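Local coordinates for protein pyrrolidone-carboxylate peptidase (Deinococcus radiodurans R1, PDB 5Z48) that probably removes N-terminal pyroglutamyl (5-oxoprolyl) groups from peptides, as a homotetrameric cysteine peptidase of family C15, at residues B[84-92]-B[103-114]. Sequence-based numbering, arbitrary orientation. Where two conformers were deposited one is given.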
loop_
_atom_site.group_PDB
_atom_site.type_symbol
_atom_site.label_atom_id
_atom_site.label_comp_id
_atom_site.label_asym_id
_atom_site.label_seq_id
_atom_site.Cartn_x
_atom_site.Cartn_y
_atom_site.Cartn_z
ATOM N N ARG B 84 -1.219 -21.275 2.833
ATOM C CA ARG B 84 -1.110 -22.485 2.035
ATOM C C ARG B 84 0.053 -23.349 2.447
ATOM O O ARG B 84 -0.006 -24.568 2.258
ATOM C CB ARG B 84 -0.993 -22.113 0.548
ATOM C CG ARG B 84 -1.087 -23.356 -0.365
ATOM C CD ARG B 84 -0.857 -23.023 -1.861
ATOM N NE ARG B 84 -1.862 -22.099 -2.398
ATOM C CZ ARG B 84 -2.994 -22.479 -2.993
ATOM N NH1 ARG B 84 -3.330 -23.780 -3.055
ATOM N NH2 ARG B 84 -3.795 -21.554 -3.541
ATOM N N VAL B 85 1.144 -22.747 2.926
ATOM C CA VAL B 85 2.411 -23.478 3.041
ATOM C C VAL B 85 3.204 -22.978 4.243
ATOM O O VAL B 85 3.317 -21.773 4.497
ATOM C CB VAL B 85 3.199 -23.387 1.716
ATOM C CG1 VAL B 85 3.495 -21.936 1.376
ATOM C CG2 VAL B 85 4.455 -24.236 1.774
ATOM N N GLY B 86 3.763 -23.936 4.980
ATOM C CA GLY B 86 4.731 -23.644 6.032
ATOM C C GLY B 86 6.116 -24.018 5.531
ATOM O O GLY B 86 6.341 -25.138 5.091
ATOM N N VAL B 87 7.052 -23.064 5.610
ATOM C CA VAL B 87 8.398 -23.236 5.060
ATOM C C VAL B 87 9.384 -23.522 6.191
ATOM O O VAL B 87 9.295 -22.932 7.274
ATOM C CB VAL B 87 8.806 -21.974 4.279
ATOM C CG1 VAL B 87 10.262 -22.043 3.832
ATOM C CG2 VAL B 87 7.884 -21.761 3.073
ATOM N N GLY B 88 10.308 -24.446 5.942
ATOM C CA GLY B 88 11.234 -24.934 6.975
ATOM C C GLY B 88 12.412 -24.010 7.238
ATOM O O GLY B 88 13.559 -24.469 7.323
ATOM N N VAL B 89 12.155 -22.719 7.354
ATOM C CA VAL B 89 13.202 -21.730 7.604
ATOM C C VAL B 89 12.716 -20.734 8.656
ATOM O O VAL B 89 11.545 -20.323 8.651
ATOM C CB VAL B 89 13.626 -20.975 6.320
ATOM C CG1 VAL B 89 14.693 -19.923 6.623
ATOM C CG2 VAL B 89 14.142 -21.947 5.233
ATOM N N MET B 90 13.637 -20.336 9.536
ATOM C CA MET B 90 13.444 -19.255 10.504
ATOM C C MET B 90 14.272 -18.052 10.057
ATOM O O MET B 90 15.509 -18.123 10.023
ATOM C CB MET B 90 13.868 -19.694 11.907
ATOM C CG MET B 90 13.157 -20.959 12.334
ATOM S SD MET B 90 13.911 -21.869 13.671
ATOM C CE MET B 90 13.533 -20.900 15.126
ATOM N N ASP B 91 13.594 -16.935 9.790
ATOM C CA ASP B 91 14.292 -15.703 9.421
ATOM C C ASP B 91 13.472 -14.549 9.963
ATOM O O ASP B 91 12.390 -14.249 9.438
ATOM C CB ASP B 91 14.498 -15.584 7.912
ATOM C CG ASP B 91 15.456 -14.469 7.576
ATOM O OD1 ASP B 91 16.675 -14.660 7.657
ATOM O OD2 ASP B 91 14.984 -13.371 7.213
ATOM N N PHE B 92 13.965 -13.936 11.045
ATOM C CA PHE B 92 13.161 -13.015 11.835
ATOM C C PHE B 92 13.516 -11.586 11.473
ATOM O O PHE B 92 14.670 -11.178 11.635
ATOM C CB PHE B 92 13.384 -13.229 13.335
ATOM C CG PHE B 92 12.795 -14.511 13.900
ATOM C CD1 PHE B 92 12.281 -15.537 13.090
ATOM C CD2 PHE B 92 12.746 -14.666 15.289
ATOM C CE1 PHE B 92 11.743 -16.702 13.653
ATOM C CE2 PHE B 92 12.226 -15.805 15.873
ATOM C CZ PHE B 92 11.697 -16.831 15.073
ATOM N N ARG B 103 18.604 -16.067 11.331
ATOM C CA ARG B 103 18.901 -15.661 9.954
ATOM C C ARG B 103 19.044 -16.926 9.092
ATOM O O ARG B 103 19.965 -17.719 9.299
ATOM C CB ARG B 103 20.168 -14.802 9.928
ATOM C CG ARG B 103 20.471 -14.159 8.561
ATOM C CD ARG B 103 19.960 -12.705 8.478
ATOM N NE ARG B 103 18.507 -12.626 8.709
ATOM C CZ ARG B 103 17.917 -11.948 9.688
ATOM N NH1 ARG B 103 18.627 -11.231 10.567
ATOM N NH2 ARG B 103 16.600 -11.942 9.767
ATOM N N ASP B 104 18.114 -17.124 8.132
ATOM C CA ASP B 104 18.222 -18.211 7.152
ATOM C C ASP B 104 18.401 -19.579 7.814
ATOM O O ASP B 104 19.135 -20.436 7.319
ATOM C CB ASP B 104 19.375 -17.957 6.170
ATOM C CG ASP B 104 19.280 -16.610 5.501
ATOM O OD1 ASP B 104 18.126 -16.192 5.203
ATOM O OD2 ASP B 104 20.344 -15.999 5.269
ATOM N N GLN B 105 17.691 -19.813 8.930
ATOM C CA GLN B 105 17.990 -20.989 9.751
ATOM C C GLN B 105 17.029 -22.133 9.438
ATOM O O GLN B 105 15.811 -21.974 9.623
ATOM C CB GLN B 105 17.915 -20.613 11.229
ATOM C CG GLN B 105 18.240 -21.749 12.182
ATOM C CD GLN B 105 19.708 -22.163 12.165
ATOM O OE1 GLN B 105 20.607 -21.354 11.918
ATOM N NE2 GLN B 105 19.945 -23.453 12.363
ATOM N N PRO B 106 17.511 -23.297 8.987
ATOM C CA PRO B 106 16.601 -24.433 8.775
ATOM C C PRO B 106 15.966 -24.874 10.083
ATOM O O PRO B 106 16.613 -24.923 11.132
ATOM C CB PRO B 106 17.504 -25.525 8.191
ATOM C CG PRO B 106 18.685 -24.720 7.551
ATOM C CD PRO B 106 18.884 -23.575 8.533
ATOM N N ILE B 107 14.675 -25.207 10.017
ATOM C CA ILE B 107 13.980 -25.595 11.245
ATOM C C ILE B 107 14.419 -26.983 11.700
ATOM O O ILE B 107 14.639 -27.219 12.891
ATOM C CB ILE B 107 12.454 -25.514 11.039
ATOM C CG1 ILE B 107 12.022 -24.048 10.920
ATOM C CG2 ILE B 107 11.730 -26.241 12.178
ATOM C CD1 ILE B 107 10.492 -23.825 10.636
ATOM N N GLU B 108 14.577 -27.915 10.758
ATOM C CA GLU B 108 14.844 -29.312 11.095
ATOM C C GLU B 108 15.844 -29.892 10.113
ATOM O O GLU B 108 15.609 -29.852 8.900
ATOM C CB GLU B 108 13.527 -30.107 11.036
ATOM C CG GLU B 108 13.601 -31.510 11.539
ATOM C CD GLU B 108 13.243 -31.584 12.995
ATOM O OE1 GLU B 108 13.965 -32.290 13.707
ATOM O OE2 GLU B 108 12.257 -30.922 13.433
ATOM N N PRO B 109 16.960 -30.446 10.589
ATOM C CA PRO B 109 17.876 -31.136 9.675
ATOM C C PRO B 109 17.167 -32.323 9.034
ATOM O O PRO B 109 16.367 -33.010 9.675
ATOM C CB PRO B 109 19.027 -31.580 10.589
ATOM C CG PRO B 109 18.424 -31.623 11.994
ATOM C CD PRO B 109 17.374 -30.530 12.004
ATOM N N ASP B 110 17.399 -32.505 7.737
ATOM C CA ASP B 110 16.959 -33.710 7.025
ATOM C C ASP B 110 15.444 -33.843 6.982
ATOM O O ASP B 110 14.906 -34.928 7.169
ATOM C CB ASP B 110 17.578 -34.977 7.620
ATOM C CG ASP B 110 19.074 -34.907 7.686
ATOM O OD1 ASP B 110 19.673 -34.437 6.693
ATOM O OD2 ASP B 110 19.651 -35.310 8.722
ATOM N N ALA B 111 14.740 -32.730 6.837
ATOM C CA ALA B 111 13.291 -32.726 6.706
ATOM C C ALA B 111 12.904 -31.941 5.461
ATOM O O ALA B 111 13.742 -31.238 4.878
ATOM C CB ALA B 111 12.630 -32.122 7.962
ATOM N N PRO B 112 11.632 -32.020 5.030
ATOM C CA PRO B 112 11.238 -31.312 3.798
ATOM C C PRO B 112 11.434 -29.807 3.890
ATOM O O PRO B 112 11.313 -29.192 4.955
ATOM C CB PRO B 112 9.745 -31.652 3.646
ATOM C CG PRO B 112 9.627 -33.047 4.337
ATOM C CD PRO B 112 10.531 -32.883 5.529
ATOM N N ALA B 113 11.660 -29.201 2.718
ATOM C CA ALA B 113 11.739 -27.746 2.641
ATOM C C ALA B 113 10.458 -27.065 3.097
ATOM O O ALA B 113 10.495 -25.920 3.584
ATOM C CB ALA B 113 12.064 -27.329 1.204
ATOM N N ALA B 114 9.308 -27.723 2.914
ATOM C CA ALA B 114 8.036 -27.140 3.279
ATOM C C ALA B 114 7.001 -28.242 3.471
ATOM O O ALA B 114 7.181 -29.380 3.028
ATOM C CB ALA B 114 7.555 -26.170 2.202
HETATM O O HOH W 1 13.280 -27.682 8.193
#
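Asp91 and Arg103 meet as a salt bridge, carboxylate and guanidinium planes turned 71° apart. Arg103 NE meets Asp91 OD1 at 2.9 Å on the syn side, but 33° out of the carboxylate plane. The anti lone pair of OD1 takes the backbone N-H of Asp104. Asp91 CG stands anti to its backbone N (chi1 -168°), which carries the carboxylate to both donors. Arg103 NH2 also donates to Phe92 O at 2.8 Å, from above that carbonyl plane. Asp91 OD1 also salt-bridges Arg122 of the second subunit. An asparagine here would probably leave both arginines without this counter-charge.

Asp104 and Gln105 both face Met90, a G1 bulge. Met90 N donates to Gln105 O at 2.7 Å, and Gln105 N to Met90 O. In one conformer, Met90 CG lies 3.6 Å from Ile107 CG1, the side chains crossing at about a right angle. At an inverse gamma turn, Gly88 O accepts the N-H of Ile107, and Gly88 N donates to Ala113 O.

Ile107 packs on helix 145-159 and Met90 on Pro49. Strands 105-106 and 114-116 pair antiparallel with strand 80-90, and this edge forms part of the interface, where Asp104 pairs with Arg84 and Arg122 of the second subunit.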